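PDB 6O0A: flavohemoglobin from Malassezia yamatoensis, which probably protects against nitric oxide, its heme using dioxygen to turn the gas into nitrate with electrons that FAD relays from NAD(P)H. Local coordinates for residues Q206-A212 against L259-Y265; Q220-F224 against E245-F250. All coordinates share one frame; numbering follows the deposited sequence.

Contact 1 (Q206-A212 against L259-Y265). With FAD (flavin-adenine dinucleotide), chain B.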
loop_
_atom_site.group_PDB
_atom_site.type_symbol
_atom_site.label_atom_id
_atom_site.label_comp_id
_atom_site.label_asym_id
_atom_site.label_seq_id
_atom_site.Cartn_x
_atom_site.Cartn_y
_atom_site.Cartn_z
ATOM N N GLN A 206 -2.180 -2.658 -9.252
ATOM C CA GLN A 206 -1.426 -3.495 -8.329
ATOM C C GLN A 206 0.042 -3.083 -8.292
ATOM O O GLN A 206 0.550 -2.349 -9.149
ATOM C CB GLN A 206 -1.567 -4.970 -8.699
ATOM C CG GLN A 206 -2.985 -5.516 -8.473
ATOM C CD GLN A 206 -3.056 -7.018 -8.614
ATOM O OE1 GLN A 206 -2.511 -7.589 -9.556
ATOM N NE2 GLN A 206 -3.721 -7.670 -7.666
ATOM N N TYR A 207 0.729 -3.574 -7.261
ATOM C CA TYR A 207 2.123 -3.270 -7.006
ATOM C C TYR A 207 2.902 -4.566 -6.852
ATOM O O TYR A 207 2.326 -5.644 -6.688
ATOM C CB TYR A 207 2.279 -2.420 -5.741
ATOM C CG TYR A 207 1.710 -3.076 -4.490
ATOM C CD1 TYR A 207 2.464 -3.976 -3.743
ATOM C CD2 TYR A 207 0.426 -2.786 -4.051
ATOM C CE1 TYR A 207 1.941 -4.553 -2.592
ATOM C CE2 TYR A 207 -0.089 -3.358 -2.915
ATOM C CZ TYR A 207 0.673 -4.245 -2.192
ATOM O OH TYR A 207 0.138 -4.805 -1.054
ATOM N N ILE A 208 4.226 -4.443 -6.897
ATOM C CA ILE A 208 5.117 -5.542 -6.558
ATOM C C ILE A 208 6.029 -5.057 -5.443
ATOM O O ILE A 208 6.228 -3.858 -5.246
ATOM C CB ILE A 208 5.943 -6.048 -7.772
ATOM C CG1 ILE A 208 6.556 -4.899 -8.589
ATOM C CG2 ILE A 208 5.062 -6.883 -8.727
ATOM C CD1 ILE A 208 7.743 -4.186 -7.969
ATOM N N SER A 209 6.589 -6.005 -4.711
ATOM C CA SER A 209 7.720 -5.731 -3.839
ATOM C C SER A 209 8.996 -6.123 -4.575
ATOM O O SER A 209 9.090 -7.237 -5.106
ATOM C CB SER A 209 7.619 -6.505 -2.514
ATOM O OG SER A 209 6.570 -6.024 -1.684
ATOM N N ILE A 210 9.947 -5.198 -4.642
ATOM C CA ILE A 210 11.253 -5.448 -5.233
ATOM C C ILE A 210 12.287 -5.413 -4.112
ATOM O O ILE A 210 12.158 -4.635 -3.153
ATOM C CB ILE A 210 11.571 -4.434 -6.354
ATOM C CG1 ILE A 210 12.871 -4.819 -7.059
ATOM C CG2 ILE A 210 11.621 -3.014 -5.821
ATOM C CD1 ILE A 210 13.012 -4.202 -8.425
ATOM N N TYR A 211 13.304 -6.271 -4.238
ATOM C CA TYR A 211 14.266 -6.555 -3.179
ATOM C C TYR A 211 15.671 -6.179 -3.623
ATOM O O TYR A 211 16.098 -6.546 -4.720
ATOM C CB TYR A 211 14.235 -8.047 -2.807
ATOM C CG TYR A 211 12.943 -8.490 -2.164
ATOM C CD1 TYR A 211 11.765 -8.590 -2.910
ATOM C CD2 TYR A 211 12.893 -8.792 -0.813
ATOM C CE1 TYR A 211 10.573 -8.985 -2.314
ATOM C CE2 TYR A 211 11.714 -9.203 -0.212
ATOM C CZ TYR A 211 10.552 -9.289 -0.973
ATOM O OH TYR A 211 9.375 -9.677 -0.372
ATOM N N ALA A 212 16.400 -5.487 -2.751
ATOM C CA ALA A 212 17.835 -5.308 -2.942
ATOM C C ALA A 212 18.496 -5.245 -1.574
ATOM O O ALA A 212 17.831 -5.094 -0.545
ATOM C CB ALA A 212 18.147 -4.054 -3.759
ATOM N N LEU A 259 17.677 -8.448 -9.589
ATOM C CA LEU A 259 16.963 -8.194 -8.344
ATOM C C LEU A 259 15.784 -9.150 -8.261
ATOM O O LEU A 259 15.246 -9.576 -9.287
ATOM C CB LEU A 259 16.442 -6.734 -8.249
ATOM C CG LEU A 259 17.480 -5.605 -8.223
ATOM C CD1 LEU A 259 16.806 -4.266 -8.011
ATOM C CD2 LEU A 259 18.489 -5.864 -7.118
ATOM N N ASP A 260 15.365 -9.472 -7.043
ATOM C CA ASP A 260 14.186 -10.310 -6.854
ATOM C C ASP A 260 12.926 -9.447 -6.838
ATOM O O ASP A 260 12.919 -8.345 -6.275
ATOM C CB ASP A 260 14.294 -11.114 -5.548
ATOM C CG ASP A 260 15.140 -12.388 -5.699
ATOM O OD1 ASP A 260 15.228 -12.945 -6.813
ATOM O OD2 ASP A 260 15.698 -12.857 -4.694
ATOM N N ILE A 261 11.855 -9.949 -7.460
ATOM C CA ILE A 261 10.568 -9.250 -7.495
ATOM C C ILE A 261 9.477 -10.213 -7.050
ATOM O O ILE A 261 9.445 -11.375 -7.479
ATOM C CB ILE A 261 10.241 -8.692 -8.892
ATOM C CG1 ILE A 261 11.373 -7.773 -9.364
ATOM C CG2 ILE A 261 8.897 -7.934 -8.854
ATOM C CD1 ILE A 261 11.083 -6.993 -10.656
ATOM N N SER A 262 8.575 -9.723 -6.200
ATOM C CA SER A 262 7.486 -10.537 -5.685
ATOM C C SER A 262 6.418 -10.749 -6.757
ATOM O O SER A 262 6.481 -10.213 -7.869
ATOM C CB SER A 262 6.848 -9.869 -4.470
ATOM O OG SER A 262 6.040 -8.763 -4.890
ATOM N N ASN A 263 5.409 -11.523 -6.388
ATOM C CA ASN A 263 4.204 -11.608 -7.180
ATOM C C ASN A 263 3.386 -10.332 -6.992
ATOM O O ASN A 263 3.559 -9.612 -6.008
ATOM C CB ASN A 263 3.430 -12.860 -6.775
ATOM C CG ASN A 263 4.119 -14.132 -7.256
ATOM O OD1 ASN A 263 4.809 -14.118 -8.287
ATOM N ND2 ASN A 263 3.940 -15.227 -6.527
ATOM N N PRO A 264 2.514 -10.007 -7.951
ATOM C CA PRO A 264 1.775 -8.742 -7.881
ATOM C C PRO A 264 0.538 -8.860 -6.999
ATOM O O PRO A 264 -0.159 -9.879 -7.002
ATOM C CB PRO A 264 1.387 -8.494 -9.342
ATOM C CG PRO A 264 1.151 -9.891 -9.880
ATOM C CD PRO A 264 2.190 -10.770 -9.173
ATOM N N TYR A 265 0.265 -7.791 -6.245
ATOM C CA TYR A 265 -0.838 -7.777 -5.292
ATOM C C TYR A 265 -1.388 -6.358 -5.178
ATOM O O TYR A 265 -0.841 -5.406 -5.736
ATOM C CB TYR A 265 -0.387 -8.322 -3.921
ATOM C CG TYR A 265 -0.139 -9.815 -3.940
ATOM C CD1 TYR A 265 -1.197 -10.710 -4.049
ATOM C CD2 TYR A 265 1.153 -10.331 -3.864
ATOM C CE1 TYR A 265 -0.988 -12.079 -4.088
ATOM C CE2 TYR A 265 1.377 -11.706 -3.892
ATOM C CZ TYR A 265 0.299 -12.573 -4.009
ATOM O OH TYR A 265 0.496 -13.932 -4.042
HETATM P PA FAD B . 12.565 4.438 3.495
HETATM O O1A FAD B . 13.905 3.915 3.853
HETATM O O2A FAD B . 11.438 3.446 3.577
HETATM O O5B FAD B . 12.217 5.698 4.412
HETATM C C5B FAD B . 10.890 6.255 4.395
HETATM C C4B FAD B . 10.893 7.368 5.413
HETATM O O4B FAD B . 11.245 6.821 6.704
HETATM C C3B FAD B . 11.921 8.458 5.170
HETATM O O3B FAD B . 11.449 9.454 4.265
HETATM C C2B FAD B . 12.110 9.036 6.576
HETATM O O2B FAD B . 11.096 9.982 6.898
HETATM C C1B FAD B . 11.955 7.790 7.459
HETATM N N9A FAD B . 13.226 7.210 7.883
HETATM C C8A FAD B . 14.112 6.524 7.100
HETATM N N7A FAD B . 15.212 6.171 7.721
HETATM C C5A FAD B . 15.037 6.667 9.003
HETATM C C6A FAD B . 15.877 6.688 10.130
HETATM N N6A FAD B . 17.103 6.148 10.151
HETATM N N1A FAD B . 15.422 7.306 11.243
HETATM C C2A FAD B . 14.202 7.854 11.221
HETATM N N3A FAD B . 13.323 7.905 10.214
HETATM C C4A FAD B . 13.808 7.298 9.125
HETATM N N1 FAD B . 7.148 4.909 -4.571
HETATM C C2 FAD B . 7.481 5.338 -5.826
HETATM O O2 FAD B . 8.441 6.095 -6.024
HETATM N N3 FAD B . 6.724 4.913 -6.915
HETATM C C4 FAD B . 5.634 4.063 -6.860
HETATM O O4 FAD B . 5.048 3.728 -7.890
HETATM C C4X FAD B . 5.294 3.615 -5.531
HETATM N N5 FAD B . 4.274 2.809 -5.392
HETATM C C5X FAD B . 3.951 2.380 -4.109
HETATM C C6 FAD B . 2.856 1.531 -3.939
HETATM C C7 FAD B . 2.498 1.062 -2.678
HETATM C C7M FAD B . 1.286 0.178 -2.523
HETATM C C8 FAD B . 3.264 1.434 -1.559
HETATM C C8M FAD B . 2.933 0.918 -0.184
HETATM C C9 FAD B . 4.348 2.289 -1.724
HETATM C C9A FAD B . 4.691 2.775 -2.982
HETATM N N10 FAD B . 5.782 3.651 -3.175
HETATM C C10 FAD B . 6.108 4.092 -4.440
HETATM C "C1'" FAD B . 6.646 4.035 -2.047
HETATM C "C2'" FAD B . 7.809 3.068 -1.850
HETATM O "O2'" FAD B . 7.304 1.778 -1.508
HETATM C "C3'" FAD B . 8.785 3.546 -0.770
HETATM O "O3'" FAD B . 8.061 3.816 0.430
HETATM C "C4'" FAD B . 9.566 4.798 -1.167
HETATM O "O4'" FAD B . 10.162 4.578 -2.447
HETATM C "C5'" FAD B . 10.616 5.183 -0.144
HETATM O "O5'" FAD B . 11.550 4.088 -0.006
HETATM P P FAD B . 12.965 4.404 0.662
HETATM O O1P FAD B . 13.836 5.326 -0.117
HETATM O O2P FAD B . 13.622 3.074 0.911
HETATM O O3P FAD B . 12.614 5.100 2.051
HETATM O O HOH W 1 3.095 -7.389 -4.506
HETATM O O HOH W 2 17.284 -8.882 -4.866
#
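Tyr-207 lies with one ring face over the carbonyl oxygen of Tyr-265, while the opposite face meets the FAD methyl C7M. Tyr-265 O stands 3.4 Å from Tyr-207 CD2, toward the rim of the ring. That position follows from chi1 of 58°, which wedges CG between the backbone N and carbonyl carbon and brings the ring back toward Tyr-265, over its carbonyl oxygen. Tyr-265 O also accepts Tyr-207 N at 2.9 Å, and Tyr-265 N returns a bond to Tyr-207 O, making a single antiparallel bridge.

Two residues along, a side chain does the work of a backbone group. Ser-262 OG accepts Ser-209 N at 2.8 Å and donates to Asn-263 O at 2.9 Å, while Ser-262 N bonds to Ser-209 O. Here the register slips by one residue. On the apolar side, Ile-261 sets CG2 against Ile-208 CB at 3.7 Å, and the two side chains cross obliquely. At the far end Tyr-211 turns its ring edge to Asp-260 O and Ser-262 CB, and a water links Tyr-211 O to Asp-260 N.

In this part of the FAD-binding barrel, the slip between the ladders therefore leaves its polar groups satisfied: Ser-262 OG serves Ser-209 N, and a second water donates to both Tyr-207 O and Asn-263 O. Tyr-207 is held between Tyr-265 O and the flavin methyl.

Contact 2 (Q220-F224 against E245-F250). With FAD (flavin-adenine dinucleotide), chain B.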
loop_
_atom_site.group_PDB
_atom_site.type_symbol
_atom_site.label_atom_id
_atom_site.label_comp_id
_atom_site.label_asym_id
_atom_site.label_seq_id
_atom_site.Cartn_x
_atom_site.Cartn_y
_atom_site.Cartn_z
ATOM N N GLN A 220 16.161 -6.019 1.614
ATOM C CA GLN A 220 15.050 -5.157 2.014
ATOM C C GLN A 220 14.070 -4.995 0.864
ATOM O O GLN A 220 14.496 -4.726 -0.267
ATOM C CB GLN A 220 15.546 -3.783 2.455
ATOM C CG GLN A 220 16.344 -3.805 3.732
ATOM C CD GLN A 220 15.441 -3.850 4.934
ATOM O OE1 GLN A 220 14.892 -2.829 5.339
ATOM N NE2 GLN A 220 15.265 -5.032 5.504
ATOM N N PRO A 221 12.775 -5.146 1.128
ATOM C CA PRO A 221 11.759 -4.906 0.095
ATOM C C PRO A 221 11.164 -3.503 0.140
ATOM O O PRO A 221 11.071 -2.910 1.220
ATOM C CB PRO A 221 10.687 -5.947 0.440
ATOM C CG PRO A 221 10.718 -5.956 1.945
ATOM C CD PRO A 221 12.203 -5.788 2.324
ATOM N N ARG A 222 10.771 -2.969 -1.019
ATOM C CA ARG A 222 9.885 -1.809 -1.104
ATOM C C ARG A 222 8.852 -2.097 -2.186
ATOM O O ARG A 222 9.121 -2.852 -3.121
ATOM C CB ARG A 222 10.646 -0.523 -1.449
ATOM C CG ARG A 222 11.770 -0.129 -0.470
ATOM C CD ARG A 222 11.206 0.217 0.901
ATOM N NE ARG A 222 12.195 0.838 1.797
ATOM C CZ ARG A 222 12.823 0.220 2.796
ATOM N NH1 ARG A 222 12.598 -1.065 3.054
ATOM N NH2 ARG A 222 13.677 0.896 3.552
ATOM N N GLN A 223 7.678 -1.470 -2.067
ATOM C CA GLN A 223 6.591 -1.654 -3.031
ATOM C C GLN A 223 6.565 -0.545 -4.074
ATOM O O GLN A 223 6.777 0.628 -3.751
ATOM C CB GLN A 223 5.230 -1.710 -2.334
ATOM C CG GLN A 223 5.066 -2.923 -1.417
ATOM C CD GLN A 223 5.800 -2.756 -0.103
ATOM O OE1 GLN A 223 5.651 -1.738 0.573
ATOM N NE2 GLN A 223 6.581 -3.777 0.285
ATOM N N PHE A 224 6.291 -0.927 -5.323
ATOM C CA PHE A 224 6.084 0.049 -6.393
ATOM C C PHE A 224 4.941 -0.394 -7.292
ATOM O O PHE A 224 4.789 -1.575 -7.593
ATOM C CB PHE A 224 7.363 0.265 -7.210
ATOM C CG PHE A 224 8.509 0.750 -6.375
ATOM C CD1 PHE A 224 8.602 2.078 -6.002
ATOM C CD2 PHE A 224 9.468 -0.141 -5.916
ATOM C CE1 PHE A 224 9.644 2.519 -5.201
ATOM C CE2 PHE A 224 10.511 0.289 -5.119
ATOM C CZ PHE A 224 10.603 1.623 -4.761
ATOM N N GLU A 245 16.292 4.678 2.664
ATOM C CA GLU A 245 17.462 3.826 2.507
ATOM C C GLU A 245 17.552 3.175 1.125
ATOM O O GLU A 245 18.654 3.068 0.563
ATOM C CB GLU A 245 17.468 2.746 3.593
ATOM C CG GLU A 245 18.689 1.855 3.495
ATOM C CD GLU A 245 18.972 1.088 4.760
ATOM O OE1 GLU A 245 18.036 0.798 5.548
ATOM O OE2 GLU A 245 20.157 0.782 4.964
ATOM N N MET A 246 16.429 2.742 0.548
ATOM C CA MET A 246 16.502 1.849 -0.604
ATOM C C MET A 246 16.337 2.538 -1.955
ATOM O O MET A 246 16.809 1.988 -2.954
ATOM C CB MET A 246 15.464 0.723 -0.491
ATOM C CG MET A 246 15.656 -0.191 0.736
ATOM S SD MET A 246 17.338 -0.846 0.859
ATOM C CE MET A 246 17.488 -1.793 -0.640
ATOM N N THR A 247 15.689 3.707 -2.047
ATOM C CA THR A 247 15.498 4.247 -3.398
ATOM C C THR A 247 16.821 4.645 -4.046
ATOM O O THR A 247 16.989 4.455 -5.255
ATOM C CB THR A 247 14.511 5.429 -3.419
ATOM O OG1 THR A 247 14.823 6.356 -2.389
ATOM C CG2 THR A 247 13.091 4.929 -3.244
ATOM N N THR A 248 17.792 5.146 -3.272
ATOM C CA THR A 248 19.098 5.395 -3.866
ATOM C C THR A 248 19.713 4.103 -4.396
ATOM O O THR A 248 20.333 4.108 -5.469
ATOM C CB THR A 248 20.021 6.093 -2.862
ATOM O OG1 THR A 248 21.229 6.487 -3.522
ATOM C CG2 THR A 248 20.339 5.190 -1.673
ATOM N N ILE A 249 19.520 2.985 -3.686
ATOM C CA ILE A 249 20.077 1.710 -4.120
ATOM C C ILE A 249 19.388 1.215 -5.385
ATOM O O ILE A 249 20.053 0.797 -6.341
ATOM C CB ILE A 249 20.008 0.695 -2.960
ATOM C CG1 ILE A 249 20.999 1.125 -1.871
ATOM C CG2 ILE A 249 20.345 -0.705 -3.460
ATOM C CD1 ILE A 249 20.896 0.352 -0.569
ATOM N N PHE A 250 18.052 1.287 -5.435
ATOM C CA PHE A 250 17.339 0.868 -6.637
ATOM C C PHE A 250 17.718 1.741 -7.835
ATOM O O PHE A 250 17.921 1.232 -8.938
ATOM C CB PHE A 250 15.823 0.927 -6.412
ATOM C CG PHE A 250 15.306 -0.066 -5.412
ATOM C CD1 PHE A 250 15.648 -1.411 -5.493
ATOM C CD2 PHE A 250 14.427 0.342 -4.410
ATOM C CE1 PHE A 250 15.141 -2.332 -4.570
ATOM C CE2 PHE A 250 13.934 -0.567 -3.480
ATOM C CZ PHE A 250 14.285 -1.900 -3.559
HETATM P PA FAD B . 12.565 4.438 3.495
HETATM O O1A FAD B . 13.905 3.915 3.853
HETATM O O2A FAD B . 11.438 3.446 3.577
HETATM O O5B FAD B . 12.217 5.698 4.412
HETATM C C5B FAD B . 10.890 6.255 4.395
HETATM C C4B FAD B . 10.893 7.368 5.413
HETATM O O4B FAD B . 11.245 6.821 6.704
HETATM C C3B FAD B . 11.921 8.458 5.170
HETATM O O3B FAD B . 11.449 9.454 4.265
HETATM C C2B FAD B . 12.110 9.036 6.576
HETATM O O2B FAD B . 11.096 9.982 6.898
HETATM C C1B FAD B . 11.955 7.790 7.459
HETATM N N9A FAD B . 13.226 7.210 7.883
HETATM C C8A FAD B . 14.112 6.524 7.100
HETATM N N7A FAD B . 15.212 6.171 7.721
HETATM C C5A FAD B . 15.037 6.667 9.003
HETATM C C6A FAD B . 15.877 6.688 10.130
HETATM N N6A FAD B . 17.103 6.148 10.151
HETATM N N1A FAD B . 15.422 7.306 11.243
HETATM C C2A FAD B . 14.202 7.854 11.221
HETATM N N3A FAD B . 13.323 7.905 10.214
HETATM C C4A FAD B . 13.808 7.298 9.125
HETATM N N1 FAD B . 7.148 4.909 -4.571
HETATM C C2 FAD B . 7.481 5.338 -5.826
HETATM O O2 FAD B . 8.441 6.095 -6.024
HETATM N N3 FAD B . 6.724 4.913 -6.915
HETATM C C4 FAD B . 5.634 4.063 -6.860
HETATM O O4 FAD B . 5.048 3.728 -7.890
HETATM C C4X FAD B . 5.294 3.615 -5.531
HETATM N N5 FAD B . 4.274 2.809 -5.392
HETATM C C5X FAD B . 3.951 2.380 -4.109
HETATM C C6 FAD B . 2.856 1.531 -3.939
HETATM C C7 FAD B . 2.498 1.062 -2.678
HETATM C C7M FAD B . 1.286 0.178 -2.523
HETATM C C8 FAD B . 3.264 1.434 -1.559
HETATM C C8M FAD B . 2.933 0.918 -0.184
HETATM C C9 FAD B . 4.348 2.289 -1.724
HETATM C C9A FAD B . 4.691 2.775 -2.982
HETATM N N10 FAD B . 5.782 3.651 -3.175
HETATM C C10 FAD B . 6.108 4.092 -4.440
HETATM C "C1'" FAD B . 6.646 4.035 -2.047
HETATM C "C2'" FAD B . 7.809 3.068 -1.850
HETATM O "O2'" FAD B . 7.304 1.778 -1.508
HETATM C "C3'" FAD B . 8.785 3.546 -0.770
HETATM O "O3'" FAD B . 8.061 3.816 0.430
HETATM C "C4'" FAD B . 9.566 4.798 -1.167
HETATM O "O4'" FAD B . 10.162 4.578 -2.447
HETATM C "C5'" FAD B . 10.616 5.183 -0.144
HETATM O "O5'" FAD B . 11.550 4.088 -0.006
HETATM P P FAD B . 12.965 4.404 0.662
HETATM O O1P FAD B . 13.836 5.326 -0.117
HETATM O O2P FAD B . 13.622 3.074 0.911
HETATM O O3P FAD B . 12.614 5.100 2.051
HETATM O O HOH W 3 15.408 -0.193 5.480
#
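The guanidinium of Arg-222 carries Met-246 CG over the centre of one face, 3.5 Å from CZ, and presents its edge to the FAD pyrophosphate and a water. The Phe-224 ring has FAD O2' over one face, with Phe-250 CE2 and FAD C2 at its rim. With Phe-250 it forms an offset edge-to-face pair: the Phe-224 edge is directed at the Phe-250 face, centroids 5.8 Å apart and planes at 89°. Phe-250 in turn meets Arg-222 CG at its own edge.

A bend at chi2 (-65°) turns the Arg-222 chain along the phosphates. Arg-222 NE donates to FAD O2P at 2.8 Å and Arg-222 NH2 to FAD O1A at 3.0 Å, while Arg-222 NH1 bonds back to Pro-221 O, a partner lying in the guanidinium plane; with Met-246 on its face, the group is fixed in rotation. The backbone N atoms of Glu-245, Met-246 and Thr-247 bond to O1A, O2P and O1P of FAD, and Thr-247 OG1 reaches FAD O1P at 2.7 Å. Arginine and the amino end of a helix thus share one pyrophosphate, as in the ferredoxin reductase family.

Water joins Arg-222 NH2, Gln-220 OE1 and Glu-245 OE1; Gln-220 OE1 also accepts the backbone N of Arg-64, whose side chain forms a salt bridge with Glu-245. Helix segment 246-250 runs almost at right angles (84°) to strand segment 220-224, with Phe-224 and Phe-250 both packing on Ile-238 of strand 234-239.

In the fold
Contact 2 is nested within the chain loop that contact 1 closes, and their centres lie 11 Å apart. Strands 207-213 and 219-225 are neighbours in one antiparallel sheet, so the two contacts share a seam: Ile-210 N to Arg-222 O and Ala-212 O to Gln-220 N, both 2.9 Å, are probable hydrogen bonds. Met-246 CE also packs on Ala-212 O at 3.3 Å. FAD spans the pair, contact 1 touching the methyl edge of its flavin and contact 2 gripping the pyrophosphate and lining the flavin and ribityl chain. The side chains of Tyr-207 and Arg-222 each lie about 7 Å from the heme, which places both contacts near the junction between the two cofactors.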